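Local coordinates for protein oxygen-independent coproporphyrinogen III oxidase (Escherichia coli, PDB 1OLT) that catalyses the anaerobic oxidative decarboxylation of two propionate groups of coproporphyrinogen III to vinyl groups, giving protoporphyrinogen IX in heme biosynthesis with S-adenosylmethionine and a [4Fe-4S] cluster, at residues Ile248-Ala251 with Gln252-Ile255; Asp259-Pro263 with Gln264-Asp268; Lys341-Lys344 with Gln345-Gln349. One frame throughout, in Å; residues are numbered along the deposited sequence. Where two conformers were deposited one is given.

Interaction 1. Residues Ile248-Ala251 with Gln252-Ile255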
loop_
_atom_site.group_PDB
_atom_site.type_symbol
_atom_site.label_atom_id
_atom_site.label_comp_id
_atom_site.label_asym_id
_atom_site.label_seq_id
_atom_site.Cartn_x
_atom_site.Cartn_y
_atom_site.Cartn_z
ATOM N N ILE A 248 7.572 -17.260 -9.356
ATOM C CA ILE A 248 8.126 -15.937 -9.183
ATOM C C ILE A 248 8.730 -15.726 -7.781
ATOM O O ILE A 248 9.800 -15.170 -7.649
ATOM C CB ILE A 248 7.024 -14.878 -9.411
ATOM C CG1 ILE A 248 6.435 -14.996 -10.813
ATOM C CG2 ILE A 248 7.560 -13.418 -9.144
ATOM C CD1 ILE A 248 7.449 -14.901 -11.918
ATOM N N PHE A 249 8.039 -16.218 -6.761
ATOM C CA PHE A 249 8.456 -16.029 -5.329
ATOM C C PHE A 249 8.908 -17.331 -4.800
ATOM O O PHE A 249 8.098 -18.119 -4.401
ATOM C CB PHE A 249 7.302 -15.504 -4.501
ATOM C CG PHE A 249 6.651 -14.280 -5.100
ATOM C CD1 PHE A 249 7.375 -13.122 -5.275
ATOM C CD2 PHE A 249 5.356 -14.289 -5.459
ATOM C CE1 PHE A 249 6.775 -11.991 -5.853
ATOM C CE2 PHE A 249 4.750 -13.165 -6.032
ATOM C CZ PHE A 249 5.495 -12.011 -6.200
ATOM N N ALA A 250 10.212 -17.569 -4.785
ATOM C CA ALA A 250 10.746 -18.934 -4.601
ATOM C C ALA A 250 10.428 -19.532 -3.237
ATOM O O ALA A 250 10.233 -20.741 -3.091
ATOM C CB ALA A 250 12.280 -18.995 -4.888
ATOM N N ALA A 251 10.340 -18.720 -2.234
ATOM C CA ALA A 251 10.042 -19.296 -0.851
ATOM C C ALA A 251 8.703 -19.936 -0.772
ATOM O O ALA A 251 8.489 -20.907 -0.018
ATOM C CB ALA A 251 10.143 -18.259 0.174
ATOM N N GLN A 252 7.776 -19.462 -1.626
ATOM C CA GLN A 252 6.444 -20.058 -1.618
ATOM C C GLN A 252 6.450 -21.500 -2.081
ATOM O O GLN A 252 5.476 -22.248 -1.827
ATOM C CB GLN A 252 5.474 -19.221 -2.454
ATOM C CG GLN A 252 5.324 -17.769 -2.019
ATOM C CD GLN A 252 4.366 -17.024 -2.995
ATOM O OE1 GLN A 252 4.139 -17.533 -4.063
ATOM N NE2 GLN A 252 3.769 -15.904 -2.575
ATOM N N ARG A 253 7.557 -21.946 -2.685
ATOM C CA ARG A 253 7.695 -23.389 -3.009
ATOM C C ARG A 253 7.731 -24.243 -1.789
ATOM O O ARG A 253 7.441 -25.409 -1.877
ATOM C CB ARG A 253 8.899 -23.700 -3.924
ATOM C CG ARG A 253 8.929 -22.817 -5.166
ATOM C CD ARG A 253 10.190 -22.915 -6.022
ATOM N NE ARG A 253 10.226 -21.735 -6.844
ATOM C CZ ARG A 253 11.280 -21.272 -7.476
ATOM N NH1 ARG A 253 12.446 -21.896 -7.407
ATOM N NH2 ARG A 253 11.165 -20.145 -8.124
ATOM N N LYS A 254 8.012 -23.649 -0.635
ATOM C CA LYS A 254 7.979 -24.405 0.633
ATOM C C LYS A 254 6.598 -24.593 1.157
ATOM O O LYS A 254 6.417 -25.332 2.118
ATOM C CB LYS A 254 8.856 -23.690 1.688
ATOM C CG LYS A 254 10.326 -23.758 1.296
ATOM C CD LYS A 254 11.305 -23.666 2.455
ATOM C CE LYS A 254 12.693 -24.257 2.090
ATOM N NZ LYS A 254 12.952 -25.431 2.940
ATOM N N ILE A 255 5.618 -23.901 0.564
ATOM C CA ILE A 255 4.238 -24.044 0.924
ATOM C C ILE A 255 3.637 -25.154 0.034
ATOM O O ILE A 255 3.793 -25.149 -1.148
ATOM C CB ILE A 255 3.522 -22.670 0.777
ATOM C CG1 ILE A 255 3.992 -21.735 1.890
ATOM C CG2 ILE A 255 2.030 -22.808 0.829
ATOM C CD1 ILE A 255 3.492 -20.349 1.776
#

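Interaction 2. Residues Asp259-Pro263 with Gln264-Asp268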
loop_
_atom_site.group_PDB
_atom_site.type_symbol
_atom_site.label_atom_id
_atom_site.label_comp_id
_atom_site.label_asym_id
_atom_site.label_seq_id
_atom_site.Cartn_x
_atom_site.Cartn_y
_atom_site.Cartn_z
ATOM N N ASP A 259 -2.254 -27.812 1.101
ATOM C CA ASP A 259 -2.665 -27.259 2.405
ATOM C C ASP A 259 -3.500 -25.996 2.241
ATOM O O ASP A 259 -4.090 -25.500 3.220
ATOM C CB ASP A 259 -1.475 -26.854 3.268
ATOM C CG ASP A 259 -0.621 -28.034 3.722
ATOM O OD1 ASP A 259 -1.111 -29.176 3.695
ATOM O OD2 ASP A 259 0.565 -27.866 4.130
ATOM N N LEU A 260 -3.488 -25.411 1.046
ATOM C CA LEU A 260 -4.200 -24.138 0.866
ATOM C C LEU A 260 -5.677 -24.387 0.950
ATOM O O LEU A 260 -6.184 -25.400 0.515
ATOM C CB LEU A 260 -3.829 -23.462 -0.456
ATOM C CG LEU A 260 -2.321 -23.136 -0.647
ATOM C CD1 LEU A 260 -2.110 -22.520 -2.014
ATOM C CD2 LEU A 260 -1.796 -22.269 0.414
ATOM N N PRO A 261 -6.395 -23.438 1.501
ATOM C CA PRO A 261 -7.861 -23.570 1.533
ATOM C C PRO A 261 -8.530 -23.576 0.154
ATOM O O PRO A 261 -8.069 -22.912 -0.772
ATOM C CB PRO A 261 -8.313 -22.363 2.366
ATOM C CG PRO A 261 -7.167 -21.491 2.487
ATOM C CD PRO A 261 -5.906 -22.206 2.135
ATOM N N SER A 262 -9.632 -24.317 0.064
ATOM C CA SER A 262 -10.455 -24.389 -1.118
ATOM C C SER A 262 -11.022 -23.014 -1.379
ATOM O O SER A 262 -10.997 -22.196 -0.486
ATOM C CB SER A 262 -11.566 -25.395 -0.926
ATOM O OG SER A 262 -12.551 -24.804 -0.097
ATOM N N PRO A 263 -11.428 -22.728 -2.597
ATOM C CA PRO A 263 -12.080 -21.451 -2.931
ATOM C C PRO A 263 -13.350 -21.136 -2.087
ATOM O O PRO A 263 -13.507 -19.984 -1.724
ATOM C CB PRO A 263 -12.486 -21.628 -4.419
ATOM C CG PRO A 263 -11.400 -22.634 -4.973
ATOM C CD PRO A 263 -11.221 -23.581 -3.783
ATOM N N GLN A 264 -14.194 -22.114 -1.800
ATOM C CA GLN A 264 -15.362 -21.888 -0.948
ATOM C C GLN A 264 -14.881 -21.517 0.497
ATOM O O GLN A 264 -15.453 -20.613 1.124
ATOM C CB GLN A 264 -16.295 -23.104 -0.952
ATOM C CG GLN A 264 -17.711 -22.883 -0.305
ATOM C CD GLN A 264 -18.290 -21.530 -0.629
ATOM O OE1 GLN A 264 -18.497 -20.703 0.247
ATOM N NE2 GLN A 264 -18.481 -21.281 -1.879
ATOM N N GLN A 265 -13.828 -22.178 0.993
ATOM C CA GLN A 265 -13.284 -21.842 2.282
ATOM C C GLN A 265 -12.802 -20.360 2.309
ATOM O O GLN A 265 -13.087 -19.629 3.293
ATOM C CB GLN A 265 -12.212 -22.835 2.740
ATOM C CG GLN A 265 -12.722 -24.219 3.253
ATOM C CD GLN A 265 -11.560 -25.174 3.557
ATOM O OE1 GLN A 265 -10.569 -25.212 2.823
ATOM N NE2 GLN A 265 -11.653 -25.894 4.653
ATOM N N LYS A 266 -12.130 -19.902 1.252
ATOM C CA LYS A 266 -11.603 -18.534 1.243
ATOM C C LYS A 266 -12.757 -17.496 1.201
ATOM O O LYS A 266 -12.659 -16.430 1.792
ATOM C CB LYS A 266 -10.610 -18.309 0.090
ATOM C CG LYS A 266 -9.383 -19.185 0.112
ATOM C CD LYS A 266 -8.287 -18.735 -0.976
ATOM C CE LYS A 266 -7.673 -17.295 -0.681
ATOM N NZ LYS A 266 -6.321 -16.864 -1.433
ATOM N N LEU A 267 -13.827 -17.825 0.498
ATOM C CA LEU A 267 -15.006 -16.987 0.450
ATOM C C LEU A 267 -15.686 -16.935 1.800
ATOM O O LEU A 267 -16.155 -15.876 2.184
ATOM C CB LEU A 267 -16.062 -17.466 -0.569
ATOM C CG LEU A 267 -15.657 -17.344 -2.043
ATOM C CD1 LEU A 267 -16.702 -17.843 -2.950
ATOM C CD2 LEU A 267 -15.301 -15.913 -2.383
ATOM N N ASP A 268 -15.748 -18.062 2.489
ATOM C CA ASP A 268 -16.372 -18.097 3.811
ATOM C C ASP A 268 -15.475 -17.302 4.817
ATOM O O ASP A 268 -15.997 -16.572 5.627
ATOM C CB ASP A 268 -16.591 -19.498 4.317
ATOM C CG ASP A 268 -17.713 -20.214 3.573
ATOM O OD1 ASP A 268 -18.528 -19.583 2.797
ATOM O OD2 ASP A 268 -17.850 -21.424 3.739
#

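Interaction 3. Residues Lys341-Lys344 with Gln345-Gln349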
loop_
_atom_site.group_PDB
_atom_site.type_symbol
_atom_site.label_atom_id
_atom_site.label_comp_id
_atom_site.label_asym_id
_atom_site.label_seq_id
_atom_site.Cartn_x
_atom_site.Cartn_y
_atom_site.Cartn_z
ATOM N N LYS A 341 15.366 -2.467 -9.235
ATOM C CA LYS A 341 14.846 -3.413 -8.285
ATOM C C LYS A 341 15.854 -4.433 -7.770
ATOM O O LYS A 341 15.587 -5.114 -6.818
ATOM C CB LYS A 341 13.578 -4.121 -8.831
ATOM C CG LYS A 341 13.773 -5.163 -9.894
ATOM C CD LYS A 341 12.388 -5.565 -10.554
ATOM C CE LYS A 341 11.401 -6.191 -9.545
ATOM N NZ LYS A 341 9.959 -6.068 -9.992
ATOM N N GLU A 342 16.998 -4.539 -8.360
ATOM C CA GLU A 342 18.003 -5.442 -7.804
ATOM C C GLU A 342 19.025 -4.580 -7.141
ATOM O O GLU A 342 19.506 -3.605 -7.715
ATOM C CB GLU A 342 18.679 -6.227 -8.885
ATOM C CG GLU A 342 17.726 -6.533 -9.978
ATOM C CD GLU A 342 17.550 -7.953 -10.170
ATOM O OE1 GLU A 342 16.642 -8.527 -9.476
ATOM O OE2 GLU A 342 18.313 -8.452 -11.044
ATOM N N LEU A 343 19.403 -5.005 -5.967
ATOM C CA LEU A 343 20.269 -4.244 -5.166
ATOM C C LEU A 343 21.613 -3.921 -5.775
ATOM O O LEU A 343 22.063 -2.783 -5.648
ATOM C CB LEU A 343 20.423 -4.923 -3.788
ATOM C CG LEU A 343 21.110 -4.077 -2.741
ATOM C CD1 LEU A 343 20.312 -2.812 -2.479
ATOM C CD2 LEU A 343 21.250 -4.865 -1.459
ATOM N N LYS A 344 22.220 -4.897 -6.475
ATOM C CA LYS A 344 23.518 -4.684 -7.045
ATOM C C LYS A 344 23.421 -3.602 -8.128
ATOM O O LYS A 344 24.316 -2.752 -8.240
ATOM C CB LYS A 344 24.070 -5.961 -7.665
ATOM C CG LYS A 344 25.397 -5.767 -8.366
ATOM C CD LYS A 344 25.819 -7.157 -8.969
ATOM C CE LYS A 344 27.138 -7.079 -9.760
ATOM N NZ LYS A 344 28.261 -7.742 -8.944
ATOM N N GLN A 345 22.325 -3.478 -8.845
ATOM C CA GLN A 345 22.326 -2.391 -9.936
ATOM C C GLN A 345 21.831 -1.051 -9.266
ATOM O O GLN A 345 22.201 0.032 -9.739
ATOM C CB GLN A 345 21.431 -2.715 -11.237
ATOM C CG GLN A 345 21.812 -4.114 -11.957
ATOM C CD GLN A 345 23.123 -4.008 -12.598
ATOM O OE1 GLN A 345 24.013 -4.831 -12.352
ATOM N NE2 GLN A 345 23.293 -2.972 -13.410
ATOM N N TYR A 346 20.997 -1.127 -8.210
ATOM C CA TYR A 346 20.745 0.074 -7.472
ATOM C C TYR A 346 22.093 0.687 -6.994
ATOM O O TYR A 346 22.365 1.833 -7.236
ATOM C CB TYR A 346 19.795 -0.265 -6.291
ATOM C CG TYR A 346 19.644 0.883 -5.309
ATOM C CD1 TYR A 346 18.768 1.936 -5.562
ATOM C CD2 TYR A 346 20.369 0.934 -4.146
ATOM C CE1 TYR A 346 18.669 3.014 -4.685
ATOM C CE2 TYR A 346 20.281 2.026 -3.278
ATOM C CZ TYR A 346 19.428 3.051 -3.547
ATOM O OH TYR A 346 19.328 4.123 -2.683
ATOM N N TYR A 347 22.943 -0.107 -6.359
ATOM C CA TYR A 347 24.215 0.376 -5.855
ATOM C C TYR A 347 25.095 0.904 -6.943
ATOM O O TYR A 347 25.640 2.004 -6.835
ATOM C CB TYR A 347 24.978 -0.732 -5.128
ATOM C CG TYR A 347 24.494 -1.095 -3.759
ATOM C CD1 TYR A 347 23.879 -0.172 -2.944
ATOM C CD2 TYR A 347 24.733 -2.340 -3.242
ATOM C CE1 TYR A 347 23.475 -0.497 -1.669
ATOM C CE2 TYR A 347 24.296 -2.704 -1.915
ATOM C CZ TYR A 347 23.700 -1.780 -1.153
ATOM O OH TYR A 347 23.302 -2.033 0.108
ATOM N N GLN A 348 25.229 0.144 -8.006
ATOM C CA GLN A 348 26.080 0.526 -9.108
ATOM C C GLN A 348 25.625 1.831 -9.762
ATOM O O GLN A 348 26.454 2.713 -10.046
ATOM C CB GLN A 348 26.203 -0.614 -10.145
ATOM C CG GLN A 348 27.251 -0.356 -11.214
ATOM C CD GLN A 348 27.364 -1.533 -12.231
ATOM O OE1 GLN A 348 27.401 -2.707 -11.830
ATOM N NE2 GLN A 348 27.411 -1.214 -13.512
ATOM N N GLN A 349 24.327 1.991 -9.984
ATOM C CA GLN A 349 23.889 3.239 -10.619
ATOM C C GLN A 349 23.973 4.435 -9.658
ATOM O O GLN A 349 24.350 5.534 -10.057
ATOM C CB GLN A 349 22.484 3.079 -11.215
ATOM C CG GLN A 349 22.166 4.169 -12.240
ATOM C CD GLN A 349 20.730 4.054 -12.808
ATOM O OE1 GLN A 349 20.326 2.981 -13.156
ATOM N NE2 GLN A 349 20.009 5.181 -12.925
#

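Interaction 1. Residues Ile248-Ala251 with Gln252-Ile255
In both F249 and Q252 the first side-chain bond is turned so that CG stands beside the backbone N (chi1 -52° and -58°), and the two chains therefore run side by side in the same direction, three residues apart. The glutamine is extended beyond CG, which carries its amide alongside the phenylalanine: Q252 CD lies 3.6 Å from F249 CB, and OE1 reaches the ring edge in its plane, 3.7 Å from F249 CD2. Amide and ring planes are 67° apart, so the two groups meet at an angle without stacking.

The backbone beneath them forms a short 3-10 helix, recognisable by successive i to i+3 bonds. Q252 N donates to F249 O at 3.1 Å, R253 N to A250 O at 3.0 Å and K254 N to A251 O at 2.9 Å; this last is the straightest of the three. The turn lies in the loop between strand 236-241 and helix 263-279 of the radical SAM core, where Q252 touches a bound S-adenosylmethionine. Its amide is gripped at both ends, OE1 accepting from L245 N while NE2 donates to A243 O and F68 O. An alanine here would remove that amide, and the three backbone groups would probably lose the partner that ties them together beside the cofactor.

On another side of the turn, the extended chain of R253 runs back alongside A250, and the methyl CB of A250 sits over the centre of the guanidinium face, 3.6 Å from CZ of R253, while NE of the arginine donates to P246 O.

Interaction 2. Residues Asp259-Pro263 with Gln264-Asp268
S262 and Q265 form a capping box at the start of helix 263-279, each side chain turned back upon the other residue's backbone. S262 occupies the N-cap position. Its hydroxyl lies between its own backbone N and carbonyl carbon (chi1 76°), and from there OG accepts the N-H of Q265 at 3.1 Å, with an angle of 162°. In the reciprocal bond the glutamine chain, extended beyond CG, reaches back along the serine and presents OE1 to S262 N at 3.0 Å. This donor lies in the plane of the side-chain carbonyl, on a lone pair, and the bond is fairly straight at 157°. The two bonds run in opposite senses and fix both the serine rotamer and the orientation of the glutamine's oxygen. A backbone N-H of the first turn, where the carbonyl four residues back lies before the helix, is thereby given a side-chain acceptor.

The aliphatic stem of Q265 also passes close to the serine, CG lying 3.4 Å from S262 OG. P261, just ahead of the cap, directs its CB toward the helix and touches two residues of it. Its CB rests 3.7 Å from OE1 of Q265, and its CG meets CG of K266, the proline ring and the lysine chain crossing obliquely. K266 then bends at chi3 and carries its amino group away, to a hydrogen bond with N241 OD1, while Q265 also packs on P219 of helix 219-232. Ordinary helical bonding takes over directly behind the cap: K266 N donates to S262 O, and L267 N to P263 O. The side chain of L267 follows the same carbonyl, its CG lying 3.4 Å from P263 O.

Interaction 3. Residues Lys341-Lys344 with Gln345-Gln349
L343 and Y347, one helical turn apart, supply the main apolar contact at the start of helix 343-353. The tyrosine holds its CG beside the backbone N (chi1 -76°), which lays the ring alongside the preceding turn, whereas the leucine's CG is anti to its own N (chi1 -169°) and brings the branched end over one ring face. The two side chains cross at a slant. L343 CG makes a CH-pi contact, 4.0 Å from the centroid of the Y347 ring and 28° off the ring normal; its nearest ring atom is CE2, at 3.6 Å. The two methyl groups spread across the phenol end, CD1 standing 3.8 Å from Y347 CZ and CD2 equally far from Y347 OH. A lighter touch joins L343 CD1 to CD2 of Y346, 4.1 Å away and oblique to that ring.

The hydrogen bonds across the contact are all made by the backbone. E342, at the N-cap position, contributes its carbonyl oxygen twice: Y346 N donates to E342 O at 2.9 Å in a nearly straight bond, and Q345 N adds a weak one to the same atom. Next in line, Y347 N bonds to L343 O at 2.9 Å, and Q348 N to K344 O. Apart from the weak bond of Q345 N, this is the i to i+4 pattern of an alpha-helix at its first turn.

K344 and Q348 lie on an exposed side of the helix. The aromatic side is laid against helix 80-96, where L343 and Y347 both touch Y85, Y347 also meets A88, and Y346 packs on L89 while its hydroxyl is hydrogen-bonded to E92 OE1. Strand 335-339 leads into this helix, and strand 357-362 follows it.

Overall arrangement
The three contacts follow one another along the chain, and each is a local turn or helix start. Interactions 1 and 2 share the connection from strand 236-241 to helix 263-279 within the radical SAM core; their centres are 19 Å apart, and they touch where I255 CG2 packs on L260 CD2 at 3.9 Å. This connection thus runs from a turn beside bound S-adenosylmethionine to a capped helix at the surface. Interaction 3 opens helix 343-353 much later in the chain, 23 Å from interaction 1 and 39 Å from interaction 2, centre to centre. Packed on helix 80-96, it lies farther from the cofactors, its Y346 side chain about 11 Å from the nearest S-adenosylmethionine.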